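Local coordinates for WbbM protein (Klebsiella pneumoniae, PDB 6U4B), which is a bifunctional glycosyltransferase that polymerises O-antigen polysaccharide and assembles as a trimer, at residues S300-V305 with E417-P422; S361-D366 with R397-V402; I187-K192 with F231-N236; R181-A186 with T203-S208. All coordinates share one frame; numbering follows the deposited sequence.

Contact 1 of 4, residues S300-V305 with E417-P422; sequences SAVPVV and ELLDVP
Leu-419 meets Val-302 and Pro-303 through a single methyl group, CD1, and the apolar part of the contact is built around that carbon. CD1 lies 3.6 Å from Val-302 CA, and both valine methyls come close to it as well, with CG2 at 3.9 Å. Pro-303 closes in from its ring carbon CD, 3.8 Å from Leu-419 CD1. The leucine leaves its backbone heading for the strand, and CD1 continues the extended line of its chain (chi2 -171°), so this branch makes the reach and bridges two successive residues. Of the backbone atoms, Ala-301 O also borders Leu-419 CD1, at 3.8 Å, as a plain van der Waals neighbour. The polar interactions lie around the leucine: Leu-419 O accepts a hydrogen bond from Lys-401 NZ, while Glu-417 OE1 forms a salt bridge with Lys-557 NZ. Val-302 to Val-305 open strand 302-309, which runs parallel to both 333-340 and 402-405. A loop residue thus covers the start of a central strand in the mixed sheet of the alpha/beta, GT-A-type glycosyltransferase domain expected for family 8, whose neighbouring strand 402-405 leads to the magnesium ligands Asp-406 and Asp-408.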
loop_
_atom_site.group_PDB
_atom_site.type_symbol
_atom_site.label_atom_id
_atom_site.label_comp_id
_atom_site.label_asym_id
_atom_site.label_seq_id
_atom_site.Cartn_x
_atom_site.Cartn_y
_atom_site.Cartn_z
ATOM N N SER A 300 10.317 -20.084 -22.445
ATOM C CA SER A 300 9.331 -20.888 -21.739
ATOM C C SER A 300 8.598 -19.984 -20.761
ATOM O O SER A 300 9.234 -19.305 -19.948
ATOM C CB SER A 300 9.984 -22.057 -20.998
ATOM O OG SER A 300 10.800 -21.592 -19.938
ATOM N N ALA A 301 7.270 -19.973 -20.842
ATOM C CA ALA A 301 6.468 -19.110 -19.986
ATOM C C ALA A 301 5.062 -19.680 -19.880
ATOM O O ALA A 301 4.709 -20.656 -20.547
ATOM C CB ALA A 301 6.429 -17.676 -20.519
ATOM N N VAL A 302 4.265 -19.052 -19.022
ATOM C CA VAL A 302 2.849 -19.368 -18.866
ATOM C C VAL A 302 2.048 -18.376 -19.702
ATOM O O VAL A 302 1.871 -17.220 -19.288
ATOM C CB VAL A 302 2.422 -19.320 -17.390
ATOM C CG1 VAL A 302 0.938 -19.640 -17.253
ATOM C CG2 VAL A 302 3.265 -20.275 -16.562
ATOM N N PRO A 303 1.561 -18.769 -20.880
ATOM C CA PRO A 303 0.791 -17.840 -21.722
ATOM C C PRO A 303 -0.621 -17.680 -21.179
ATOM O O PRO A 303 -1.368 -18.655 -21.058
ATOM C CB PRO A 303 0.795 -18.519 -23.099
ATOM C CG PRO A 303 1.827 -19.621 -23.004
ATOM C CD PRO A 303 1.819 -20.039 -21.570
ATOM N N VAL A 304 -0.988 -16.444 -20.859
ATOM C CA VAL A 304 -2.292 -16.122 -20.291
ATOM C C VAL A 304 -2.985 -15.142 -21.223
ATOM O O VAL A 304 -2.420 -14.096 -21.564
ATOM C CB VAL A 304 -2.163 -15.535 -18.873
ATOM C CG1 VAL A 304 -3.534 -15.178 -18.323
ATOM C CG2 VAL A 304 -1.444 -16.519 -17.960
ATOM N N VAL A 305 -4.206 -15.475 -21.630
ATOM C CA VAL A 305 -4.956 -14.680 -22.594
ATOM C C VAL A 305 -6.209 -14.142 -21.920
ATOM O O VAL A 305 -6.990 -14.908 -21.342
ATOM C CB VAL A 305 -5.309 -15.500 -23.847
ATOM C CG1 VAL A 305 -6.149 -14.666 -24.801
ATOM C CG2 VAL A 305 -4.039 -15.961 -24.523
ATOM N N GLU A 417 0.313 -23.887 -12.776
ATOM C CA GLU A 417 0.042 -25.300 -12.541
ATOM C C GLU A 417 -1.068 -25.835 -13.439
ATOM O O GLU A 417 -1.186 -27.056 -13.596
ATOM C CB GLU A 417 -0.292 -25.559 -11.069
ATOM C CG GLU A 417 -1.338 -24.643 -10.459
ATOM C CD GLU A 417 -1.381 -24.745 -8.941
ATOM O OE1 GLU A 417 -2.279 -25.433 -8.408
ATOM O OE2 GLU A 417 -0.505 -24.151 -8.277
ATOM N N LEU A 418 -1.873 -24.956 -14.043
ATOM C CA LEU A 418 -2.799 -25.406 -15.076
ATOM C C LEU A 418 -2.053 -25.941 -16.291
ATOM O O LEU A 418 -2.551 -26.835 -16.984
ATOM C CB LEU A 418 -3.738 -24.270 -15.486
ATOM C CG LEU A 418 -4.835 -23.887 -14.492
ATOM C CD1 LEU A 418 -5.740 -22.825 -15.089
ATOM C CD2 LEU A 418 -5.638 -25.112 -14.077
ATOM N N LEU A 419 -0.854 -25.415 -16.558
ATOM C CA LEU A 419 -0.042 -25.914 -17.659
ATOM C C LEU A 419 0.551 -27.286 -17.372
ATOM O O LEU A 419 0.946 -27.983 -18.313
ATOM C CB LEU A 419 1.085 -24.929 -17.978
ATOM C CG LEU A 419 0.711 -23.616 -18.668
ATOM C CD1 LEU A 419 1.964 -22.879 -19.110
ATOM C CD2 LEU A 419 -0.205 -23.878 -19.851
ATOM N N ASP A 420 0.629 -27.686 -16.104
ATOM C CA ASP A 420 1.186 -28.980 -15.740
ATOM C C ASP A 420 0.165 -30.109 -15.789
ATOM O O ASP A 420 0.552 -31.277 -15.667
ATOM C CB ASP A 420 1.804 -28.919 -14.338
ATOM C CG ASP A 420 2.981 -27.968 -14.261
ATOM O OD1 ASP A 420 3.674 -27.797 -15.285
ATOM O OD2 ASP A 420 3.211 -27.393 -13.176
ATOM N N VAL A 421 -1.114 -29.796 -15.959
ATOM C CA VAL A 421 -2.141 -30.842 -16.004
ATOM C C VAL A 421 -1.972 -31.657 -17.282
ATOM O O VAL A 421 -1.912 -31.073 -18.380
ATOM C CB VAL A 421 -3.537 -30.221 -15.927
ATOM C CG1 VAL A 421 -4.604 -31.288 -16.124
ATOM C CG2 VAL A 421 -3.730 -29.512 -14.595
ATOM N N PRO A 422 -1.884 -32.985 -17.199
ATOM C CA PRO A 422 -1.751 -33.796 -18.419
ATOM C C PRO A 422 -3.001 -33.689 -19.283
ATOM O O PRO A 422 -4.114 -33.949 -18.823
ATOM C CB PRO A 422 -1.555 -35.220 -17.884
ATOM C CG PRO A 422 -1.136 -35.047 -16.447
ATOM C CD PRO A 422 -1.831 -33.806 -15.978
#

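Contact 2 of 4, residues S361-D366 with R397-V402; sequences SLRFFD and RRYDKV
Arg-363 and Tyr-399 form a polar side-chain contact between strand 360-366 and the loop that leads into strand 402-405. Strands 360-366 and 402-405 belong to the mixed sheet of the alpha/beta, family 8 glycosyltransferase domain, with 333-340 and 302-309 between them; Tyr-399 lies in the loop just before 402-405. The side chains therefore span the gap at the level of their ends: guanidinium NH2 approaches the phenol oxygen, and nothing else of the two segments comes together so closely. The arginine starts toward the loop and bends at its third torsion (chi3 -66°), which carries the guanidinium to the tyrosine. Tyr-399 OH sits at the guanidinium edge, in its plane, and NH2 in turn lies at the edge of the tyrosine ring; the two planes are turned 45° against each other. The direct hydrogen bond from NH2 is weak, because the angle at the hydrogen is only 126°. A shared carboxylate strengthens the link: Asp-334 OD1 makes a salt bridge with Arg-363 NH2, and Asp-334 OD2 is hydrogen-bonded to Tyr-399 OH. On the other terminal nitrogen, Arg-363 NH1 is bonded to Asn-295 O, so the guanidinium is held at both its terminal nitrogens. The acidic partner would be expected to favour the charged arginine, and its second oxygen gives the phenol a firmer partner than the arginine does. Between the two segments themselves, the link comes down to Arg-363 NH2 and Tyr-399 OH, 2.9 Å apart.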
loop_
_atom_site.group_PDB
_atom_site.type_symbol
_atom_site.label_atom_id
_atom_site.label_comp_id
_atom_site.label_asym_id
_atom_site.label_seq_id
_atom_site.Cartn_x
_atom_site.Cartn_y
_atom_site.Cartn_z
ATOM N N SER A 361 5.308 -10.415 -18.708
ATOM C CA SER A 361 5.121 -9.567 -19.873
ATOM C C SER A 361 3.637 -9.321 -20.105
ATOM O O SER A 361 2.796 -10.186 -19.844
ATOM C CB SER A 361 5.737 -10.195 -21.127
ATOM O OG SER A 361 5.404 -9.444 -22.282
ATOM N N LEU A 362 3.323 -8.127 -20.603
ATOM C CA LEU A 362 1.955 -7.748 -20.940
ATOM C C LEU A 362 1.965 -7.105 -22.319
ATOM O O LEU A 362 2.677 -6.119 -22.541
ATOM C CB LEU A 362 1.370 -6.787 -19.900
ATOM C CG LEU A 362 -0.149 -6.724 -19.683
ATOM C CD1 LEU A 362 -0.638 -5.283 -19.684
ATOM C CD2 LEU A 362 -0.932 -7.565 -20.686
ATOM N N ARG A 363 1.185 -7.663 -23.239
ATOM C CA ARG A 363 1.045 -7.115 -24.579
ATOM C C ARG A 363 -0.434 -7.010 -24.923
ATOM O O ARG A 363 -1.276 -7.709 -24.354
ATOM C CB ARG A 363 1.773 -7.973 -25.621
ATOM C CG ARG A 363 3.285 -8.018 -25.454
ATOM C CD ARG A 363 3.911 -8.995 -26.438
ATOM N NE ARG A 363 3.526 -10.378 -26.158
ATOM C CZ ARG A 363 3.713 -11.390 -27.000
ATOM N NH1 ARG A 363 4.273 -11.182 -28.185
ATOM N NH2 ARG A 363 3.337 -12.614 -26.660
ATOM N N PHE A 364 -0.740 -6.117 -25.858
ATOM C CA PHE A 364 -2.106 -5.870 -26.295
ATOM C C PHE A 364 -2.248 -6.196 -27.773
ATOM O O PHE A 364 -1.340 -5.929 -28.568
ATOM C CB PHE A 364 -2.517 -4.415 -26.053
ATOM C CG PHE A 364 -2.643 -4.055 -24.603
ATOM C CD1 PHE A 364 -3.815 -4.313 -23.912
ATOM C CD2 PHE A 364 -1.591 -3.456 -23.930
ATOM C CE1 PHE A 364 -3.934 -3.985 -22.570
ATOM C CE2 PHE A 364 -1.703 -3.122 -22.590
ATOM C CZ PHE A 364 -2.877 -3.387 -21.911
ATOM N N PHE A 365 -3.395 -6.763 -28.135
ATOM C CA PHE A 365 -3.744 -7.007 -29.526
ATOM C C PHE A 365 -5.177 -6.553 -29.753
ATOM O O PHE A 365 -6.068 -6.885 -28.964
ATOM C CB PHE A 365 -3.589 -8.486 -29.895
ATOM C CG PHE A 365 -3.878 -8.779 -31.341
ATOM C CD1 PHE A 365 -2.939 -8.491 -32.320
ATOM C CD2 PHE A 365 -5.089 -9.333 -31.723
ATOM C CE1 PHE A 365 -3.200 -8.752 -33.656
ATOM C CE2 PHE A 365 -5.359 -9.598 -33.061
ATOM C CZ PHE A 365 -4.411 -9.307 -34.026
ATOM N N ASP A 366 -5.391 -5.781 -30.816
ATOM C CA ASP A 366 -6.730 -5.326 -31.172
ATOM C C ASP A 366 -7.608 -6.521 -31.519
ATOM O O ASP A 366 -7.436 -7.141 -32.575
ATOM C CB ASP A 366 -6.666 -4.342 -32.343
ATOM C CG ASP A 366 -8.012 -3.695 -32.643
ATOM O OD1 ASP A 366 -8.047 -2.765 -33.476
ATOM O OD2 ASP A 366 -9.029 -4.094 -32.038
ATOM N N ARG A 397 -1.369 -19.664 -32.648
ATOM C CA ARG A 397 -1.009 -20.943 -33.253
ATOM C C ARG A 397 0.469 -21.285 -33.112
ATOM O O ARG A 397 0.846 -22.429 -33.386
ATOM C CB ARG A 397 -1.402 -20.954 -34.733
ATOM C CG ARG A 397 -0.711 -19.897 -35.590
ATOM C CD ARG A 397 -1.146 -20.016 -37.046
ATOM N NE ARG A 397 -0.586 -18.962 -37.887
ATOM C CZ ARG A 397 -1.135 -17.762 -38.043
ATOM N NH1 ARG A 397 -2.258 -17.458 -37.405
ATOM N NH2 ARG A 397 -0.559 -16.863 -38.833
ATOM N N ARG A 398 1.310 -20.341 -32.695
ATOM C CA ARG A 398 2.721 -20.617 -32.454
ATOM C C ARG A 398 3.007 -21.019 -31.014
ATOM O O ARG A 398 4.171 -21.240 -30.666
ATOM C CB ARG A 398 3.565 -19.401 -32.845
ATOM C CG ARG A 398 3.650 -19.219 -34.348
ATOM C CD ARG A 398 4.164 -17.852 -34.746
ATOM N NE ARG A 398 3.704 -17.504 -36.086
ATOM C CZ ARG A 398 4.137 -16.462 -36.785
ATOM N NH1 ARG A 398 5.058 -15.655 -36.279
ATOM N NH2 ARG A 398 3.652 -16.233 -37.997
ATOM N N TYR A 399 1.979 -21.124 -30.180
ATOM C CA TYR A 399 2.106 -21.599 -28.812
ATOM C C TYR A 399 1.695 -23.064 -28.731
ATOM O O TYR A 399 0.831 -23.525 -29.481
ATOM C CB TYR A 399 1.234 -20.768 -27.866
ATOM C CG TYR A 399 1.735 -19.366 -27.607
ATOM C CD1 TYR A 399 2.312 -19.033 -26.390
ATOM C CD2 TYR A 399 1.625 -18.371 -28.573
ATOM C CE1 TYR A 399 2.768 -17.753 -26.137
ATOM C CE2 TYR A 399 2.082 -17.086 -28.330
ATOM C CZ TYR A 399 2.653 -16.783 -27.108
ATOM O OH TYR A 399 3.109 -15.508 -26.853
ATOM N N ASP A 400 2.327 -23.799 -27.814
ATOM C CA ASP A 400 1.907 -25.177 -27.568
ATOM C C ASP A 400 0.620 -25.215 -26.753
ATOM O O ASP A 400 -0.365 -25.841 -27.160
ATOM C CB ASP A 400 3.013 -25.962 -26.861
ATOM C CG ASP A 400 4.122 -26.383 -27.801
ATOM O OD1 ASP A 400 5.259 -26.597 -27.326
ATOM O OD2 ASP A 400 3.860 -26.487 -29.019
ATOM N N LYS A 401 0.610 -24.550 -25.599
ATOM C CA LYS A 401 -0.581 -24.460 -24.768
ATOM C C LYS A 401 -0.751 -23.033 -24.265
ATOM O O LYS A 401 0.223 -22.306 -24.057
ATOM C CB LYS A 401 -0.530 -25.438 -23.582
ATOM C CG LYS A 401 -0.642 -26.895 -23.991
ATOM C CD LYS A 401 -0.930 -27.803 -22.806
ATOM C CE LYS A 401 0.218 -27.815 -21.816
ATOM N NZ LYS A 401 0.001 -28.829 -20.746
ATOM N N VAL A 402 -2.008 -22.651 -24.060
ATOM C CA VAL A 402 -2.395 -21.294 -23.689
ATOM C C VAL A 402 -3.559 -21.373 -22.707
ATOM O O VAL A 402 -4.477 -22.182 -22.879
ATOM C CB VAL A 402 -2.780 -20.474 -24.940
ATOM C CG1 VAL A 402 -3.847 -19.448 -24.613
ATOM C CG2 VAL A 402 -1.554 -19.811 -25.547
#

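Contact 3 of 4, residues I187-K192 with F231-N236; sequences IAIVEK and FSILDN
Ile-189 leaves helix 180-193 with its CB directed at helix 220-240, and its two branches part to meet different pieces of that helix. The short branch, CG2, lies 3.8 Å from Asn-236 CB and 4.1 Å from Ile-233 CG2, one helical turn earlier. The long branch runs through CG1, anti to the carbonyl carbon (chi1 -66°), and is nearly fully extended beyond it. Its tip, CD1, therefore reaches the backbone and touches Asn-236 C at 3.6 Å, with Asn-236 O just behind. Ile-189 and Ile-233 run alongside each other with their directions opposed, not end to end. This is a helix-helix packing within the DUF4422 region: the axes of the short segments approach to 9.5 Å, and their N-to-C directions differ by 123°, a steeply inclined crossing, nearer perpendicular than antiparallel. Val-190, the next residue, widens the apolar seam. Its CG2 methyl sets against Ile-233 CD1 at 3.6 Å and Ile-233 CG2 at 4.0 Å, so the second isoleucine is touched on both its branches. Leu-261 of helix 253-272 packs on both Val-190 and Ile-233, and Tyr-194, just beyond helix 180-193, also touches Ile-233 while its hydroxyl is hydrogen-bonded to Ser-232 OG.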
loop_
_atom_site.group_PDB
_atom_site.type_symbol
_atom_site.label_atom_id
_atom_site.label_comp_id
_atom_site.label_asym_id
_atom_site.label_seq_id
_atom_site.Cartn_x
_atom_site.Cartn_y
_atom_site.Cartn_z
ATOM N N ILE A 187 14.502 23.472 -49.664
ATOM C CA ILE A 187 15.276 23.770 -50.867
ATOM C C ILE A 187 16.534 24.553 -50.512
ATOM O O ILE A 187 17.626 24.263 -51.019
ATOM C CB ILE A 187 14.406 24.526 -51.891
ATOM C CG1 ILE A 187 13.332 23.602 -52.463
ATOM C CG2 ILE A 187 15.263 25.106 -53.012
ATOM C CD1 ILE A 187 13.887 22.333 -53.077
ATOM N N ALA A 188 16.405 25.549 -49.631
ATOM C CA ALA A 188 17.565 26.339 -49.235
ATOM C C ALA A 188 18.626 25.479 -48.563
ATOM O O ALA A 188 19.825 25.734 -48.722
ATOM C CB ALA A 188 17.135 27.477 -48.307
ATOM N N ILE A 189 18.208 24.451 -47.823
ATOM C CA ILE A 189 19.167 23.593 -47.137
ATOM C C ILE A 189 19.944 22.744 -48.135
ATOM O O ILE A 189 21.166 22.587 -48.014
ATOM C CB ILE A 189 18.438 22.729 -46.092
ATOM C CG1 ILE A 189 17.870 23.618 -44.986
ATOM C CG2 ILE A 189 19.373 21.677 -45.515
ATOM C CD1 ILE A 189 16.955 22.894 -44.041
ATOM N N VAL A 190 19.256 22.184 -49.134
ATOM C CA VAL A 190 19.946 21.433 -50.179
ATOM C C VAL A 190 20.938 22.329 -50.906
ATOM O O VAL A 190 22.059 21.911 -51.219
ATOM C CB VAL A 190 18.928 20.816 -51.156
ATOM C CG1 VAL A 190 19.642 19.940 -52.180
ATOM C CG2 VAL A 190 17.877 20.021 -50.402
ATOM N N GLU A 191 20.544 23.576 -51.177
ATOM C CA GLU A 191 21.436 24.511 -51.856
ATOM C C GLU A 191 22.684 24.792 -51.029
ATOM O O GLU A 191 23.802 24.784 -51.557
ATOM C CB GLU A 191 20.696 25.814 -52.162
ATOM C CG GLU A 191 19.583 25.688 -53.186
ATOM C CD GLU A 191 20.095 25.762 -54.605
ATOM O OE1 GLU A 191 21.330 25.811 -54.790
ATOM O OE2 GLU A 191 19.266 25.780 -55.537
ATOM N N LYS A 192 22.515 25.039 -49.729
ATOM C CA LYS A 192 23.660 25.352 -48.879
ATOM C C LYS A 192 24.537 24.127 -48.655
ATOM O O LYS A 192 25.757 24.185 -48.839
ATOM C CB LYS A 192 23.187 25.915 -47.541
ATOM C CG LYS A 192 24.307 26.062 -46.522
ATOM C CD LYS A 192 23.782 26.272 -45.112
ATOM C CE LYS A 192 23.136 27.636 -44.950
ATOM N NZ LYS A 192 22.697 27.862 -43.542
ATOM N N PHE A 231 18.628 12.360 -44.902
ATOM C CA PHE A 231 18.440 12.653 -43.488
ATOM C C PHE A 231 19.361 13.754 -42.982
ATOM O O PHE A 231 19.048 14.372 -41.961
ATOM C CB PHE A 231 18.606 11.377 -42.661
ATOM C CG PHE A 231 17.426 10.454 -42.755
ATOM C CD1 PHE A 231 16.272 10.718 -42.040
ATOM C CD2 PHE A 231 17.457 9.344 -43.584
ATOM C CE1 PHE A 231 15.176 9.885 -42.133
ATOM C CE2 PHE A 231 16.361 8.504 -43.682
ATOM C CZ PHE A 231 15.219 8.776 -42.956
ATOM N N SER A 232 20.474 14.025 -43.668
ATOM C CA SER A 232 21.248 15.220 -43.344
ATOM C C SER A 232 20.437 16.478 -43.624
ATOM O O SER A 232 20.508 17.457 -42.871
ATOM C CB SER A 232 22.556 15.240 -44.135
ATOM O OG SER A 232 22.319 15.505 -45.507
ATOM N N ILE A 233 19.653 16.463 -44.704
ATOM C CA ILE A 233 18.780 17.591 -45.014
ATOM C C ILE A 233 17.630 17.666 -44.020
ATOM O O ILE A 233 17.276 18.750 -43.538
ATOM C CB ILE A 233 18.270 17.477 -46.461
ATOM C CG1 ILE A 233 19.429 17.648 -47.447
ATOM C CG2 ILE A 233 17.164 18.492 -46.724
ATOM C CD1 ILE A 233 19.158 17.069 -48.811
ATOM N N LEU A 234 17.026 16.521 -43.699
ATOM C CA LEU A 234 15.890 16.525 -42.786
ATOM C C LEU A 234 16.301 16.941 -41.377
ATOM O O LEU A 234 15.527 17.611 -40.685
ATOM C CB LEU A 234 15.216 15.151 -42.778
ATOM C CG LEU A 234 14.651 14.681 -44.127
ATOM C CD1 LEU A 234 13.910 13.356 -43.987
ATOM C CD2 LEU A 234 13.752 15.745 -44.753
ATOM N N ASP A 235 17.511 16.573 -40.943
ATOM C CA ASP A 235 18.010 17.047 -39.655
ATOM C C ASP A 235 18.039 18.570 -39.608
ATOM O O ASP A 235 17.555 19.184 -38.649
ATOM C CB ASP A 235 19.407 16.489 -39.378
ATOM C CG ASP A 235 19.402 15.007 -39.079
ATOM O OD1 ASP A 235 20.417 14.343 -39.376
ATOM O OD2 ASP A 235 18.380 14.503 -38.564
ATOM N N ASN A 236 18.608 19.197 -40.640
ATOM C CA ASN A 236 18.629 20.653 -40.689
ATOM C C ASN A 236 17.233 21.226 -40.881
ATOM O O ASN A 236 16.942 22.322 -40.389
ATOM C CB ASN A 236 19.558 21.134 -41.804
ATOM C CG ASN A 236 21.026 20.939 -41.470
ATOM O OD1 ASN A 236 21.407 19.943 -40.857
ATOM N ND2 ASN A 236 21.856 21.898 -41.865
#

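Contact 4 of 4, residues R181-A186 with T203-S208; sequences RDYQAA and TFNDAS
An antiparallel helical hairpin in the DUF4422 region, helix 180-193 followed by helix 198-206, is bridged at its far end from the turn by Tyr-183 and Asn-205. The backbones stay well apart there, with 10.8 Å between Tyr-183 CA and Asn-205 CA, and the long tyrosine side chain fills much of the distance. Its CG stands anti to the backbone N (chi1 -179°), which throws the ring out toward the second helix, while the asparagine comes to meet it from the opposite direction. The hydroxyl donates to the amide oxygen in a short hydrogen bond, Tyr-183 OH to Asn-205 OD1, 2.7 Å. The acceptor lies in the plane of the tyrosine ring, at its edge, and the ring and amide planes are almost perpendicular, at 88°. Seen from the amide, the donor is bent away from the C=O direction (131°) and tilted out of the carbonyl plane. Phe-204 supplies a second neighbour: its ring edge is turned to the same hydroxyl, with CE2 3.3 Å and CD2 3.5 Å from Tyr-183 OH. Arg-260 of helix 253-272 packs against both aromatic side chains, and the ring of Tyr-172 also meets that of Tyr-183. All three touching residues are buried, and the bond gives the phenol proton an acceptor there; the phenol oxygen also faces the C-H edge of the phenylalanine, which is probably mildly favourable electrostatically.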
loop_
_atom_site.group_PDB
_atom_site.type_symbol
_atom_site.label_atom_id
_atom_site.label_comp_id
_atom_site.label_asym_id
_atom_site.label_seq_id
_atom_site.Cartn_x
_atom_site.Cartn_y
_atom_site.Cartn_z
ATOM N N ARG A 181 6.270 27.435 -47.689
ATOM C CA ARG A 181 7.397 27.908 -46.890
ATOM C C ARG A 181 8.200 26.748 -46.314
ATOM O O ARG A 181 9.418 26.866 -46.132
ATOM C CB ARG A 181 6.901 28.825 -45.768
ATOM C CG ARG A 181 6.235 28.102 -44.605
ATOM C CD ARG A 181 5.750 29.076 -43.544
ATOM N NE ARG A 181 4.638 29.890 -44.022
ATOM C CZ ARG A 181 3.356 29.586 -43.841
ATOM N NH1 ARG A 181 2.409 30.385 -44.314
ATOM N NH2 ARG A 181 3.021 28.483 -43.184
ATOM N N ASP A 182 7.544 25.619 -46.034
ATOM C CA ASP A 182 8.262 24.450 -45.541
ATOM C C ASP A 182 9.139 23.846 -46.631
ATOM O O ASP A 182 10.284 23.458 -46.371
ATOM C CB ASP A 182 7.274 23.412 -45.011
ATOM C CG ASP A 182 6.412 23.949 -43.881
ATOM O OD1 ASP A 182 6.885 24.836 -43.137
ATOM O OD2 ASP A 182 5.261 23.482 -43.734
ATOM N N TYR A 183 8.616 23.757 -47.857
ATOM C CA TYR A 183 9.404 23.228 -48.965
ATOM C C TYR A 183 10.502 24.203 -49.368
ATOM O O TYR A 183 11.615 23.786 -49.708
ATOM C CB TYR A 183 8.490 22.912 -50.150
ATOM C CG TYR A 183 9.203 22.325 -51.351
ATOM C CD1 TYR A 183 9.056 22.887 -52.614
ATOM C CD2 TYR A 183 10.021 21.211 -51.222
ATOM C CE1 TYR A 183 9.705 22.353 -53.716
ATOM C CE2 TYR A 183 10.674 20.672 -52.316
ATOM C CZ TYR A 183 10.512 21.245 -53.560
ATOM O OH TYR A 183 11.161 20.708 -54.651
ATOM N N GLN A 184 10.209 25.507 -49.329
ATOM C CA GLN A 184 11.240 26.510 -49.583
ATOM C C GLN A 184 12.395 26.371 -48.602
ATOM O O GLN A 184 13.564 26.499 -48.984
ATOM C CB GLN A 184 10.646 27.916 -49.500
ATOM C CG GLN A 184 9.783 28.316 -50.680
ATOM C CD GLN A 184 9.231 29.719 -50.538
ATOM O OE1 GLN A 184 8.368 29.977 -49.699
ATOM N NE2 GLN A 184 9.736 30.639 -51.350
ATOM N N ALA A 185 12.084 26.112 -47.328
ATOM C CA ALA A 185 13.135 25.941 -46.330
ATOM C C ALA A 185 13.997 24.725 -46.640
ATOM O O ALA A 185 15.219 24.755 -46.450
ATOM C CB ALA A 185 12.516 25.820 -44.938
ATOM N N ALA A 186 13.377 23.642 -47.117
ATOM C CA ALA A 186 14.140 22.450 -47.471
ATOM C C ALA A 186 15.005 22.693 -48.702
ATOM O O ALA A 186 16.129 22.182 -48.785
ATOM C CB ALA A 186 13.196 21.270 -47.699
ATOM N N THR A 203 15.438 21.625 -62.174
ATOM C CA THR A 203 14.830 20.711 -63.135
ATOM C C THR A 203 13.537 20.122 -62.586
ATOM O O THR A 203 12.503 20.117 -63.265
ATOM C CB THR A 203 15.815 19.597 -63.492
ATOM O OG1 THR A 203 17.005 20.166 -64.049
ATOM C CG2 THR A 203 15.197 18.638 -64.500
ATOM N N PHE A 204 13.576 19.628 -61.348
ATOM C CA PHE A 204 12.390 19.017 -60.758
ATOM C C PHE A 204 11.298 20.049 -60.515
ATOM O O PHE A 204 10.126 19.810 -60.828
ATOM C CB PHE A 204 12.752 18.310 -59.455
ATOM C CG PHE A 204 11.557 17.935 -58.631
ATOM C CD1 PHE A 204 10.701 16.929 -59.049
ATOM C CD2 PHE A 204 11.277 18.598 -57.449
ATOM C CE1 PHE A 204 9.591 16.582 -58.297
ATOM C CE2 PHE A 204 10.171 18.257 -56.693
ATOM C CZ PHE A 204 9.327 17.248 -57.115
ATOM N N ASN A 205 11.662 21.203 -59.948
ATOM C CA ASN A 205 10.659 22.211 -59.620
ATOM C C ASN A 205 9.945 22.719 -60.867
ATOM O O ASN A 205 8.741 22.995 -60.829
ATOM C CB ASN A 205 11.305 23.369 -58.857
ATOM C CG ASN A 205 11.472 23.069 -57.378
ATOM O OD1 ASN A 205 10.738 22.258 -56.813
ATOM N ND2 ASN A 205 12.435 23.728 -56.743
ATOM N N ASP A 206 10.664 22.842 -61.983
ATOM C CA ASP A 206 10.053 23.291 -63.227
ATOM C C ASP A 206 9.418 22.162 -64.028
ATOM O O ASP A 206 8.706 22.442 -64.998
ATOM C CB ASP A 206 11.080 24.011 -64.109
ATOM C CG ASP A 206 11.501 25.354 -63.543
ATOM O OD1 ASP A 206 12.324 26.039 -64.187
ATOM O OD2 ASP A 206 11.020 25.717 -62.448
ATOM N N ALA A 207 9.658 20.909 -63.658
ATOM C CA ALA A 207 9.065 19.792 -64.377
ATOM C C ALA A 207 7.595 19.627 -64.002
ATOM O O ALA A 207 7.135 20.085 -62.952
ATOM C CB ALA A 207 9.825 18.496 -64.091
ATOM N N SER A 208 6.856 18.955 -64.881
ATOM C CA SER A 208 5.428 18.737 -64.704
ATOM C C SER A 208 5.097 17.327 -64.227
ATOM O O SER A 208 3.919 16.953 -64.202
ATOM C CB SER A 208 4.690 19.032 -66.012
ATOM O OG SER A 208 5.136 18.178 -67.051
#

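In the fold
The four contacts fall into two pairs, one in each family region. Contacts 1 and 2 have centres about 12 Å apart and share the sheet of the family 8 domain: Pro-303 CG rests 3.5 Å from Tyr-399 CD1, and Val-305 CG2 lies 3.5 Å from Val-402 CG1. None of the four lies at the magnesium site of Asp-406, Asp-408 and His-560, but segment 397-402 leads into strand 402-405, which is followed at once by the ligand Asp-406. Contacts 3 and 4, with centres about 13 Å apart, use successive parts of helix 180-193 and barely touch, through Ile-187 and Asn-205. Contacts 1 and 4 are the farthest apart, about 60 Å between centres, on opposite sides of the chain's centre.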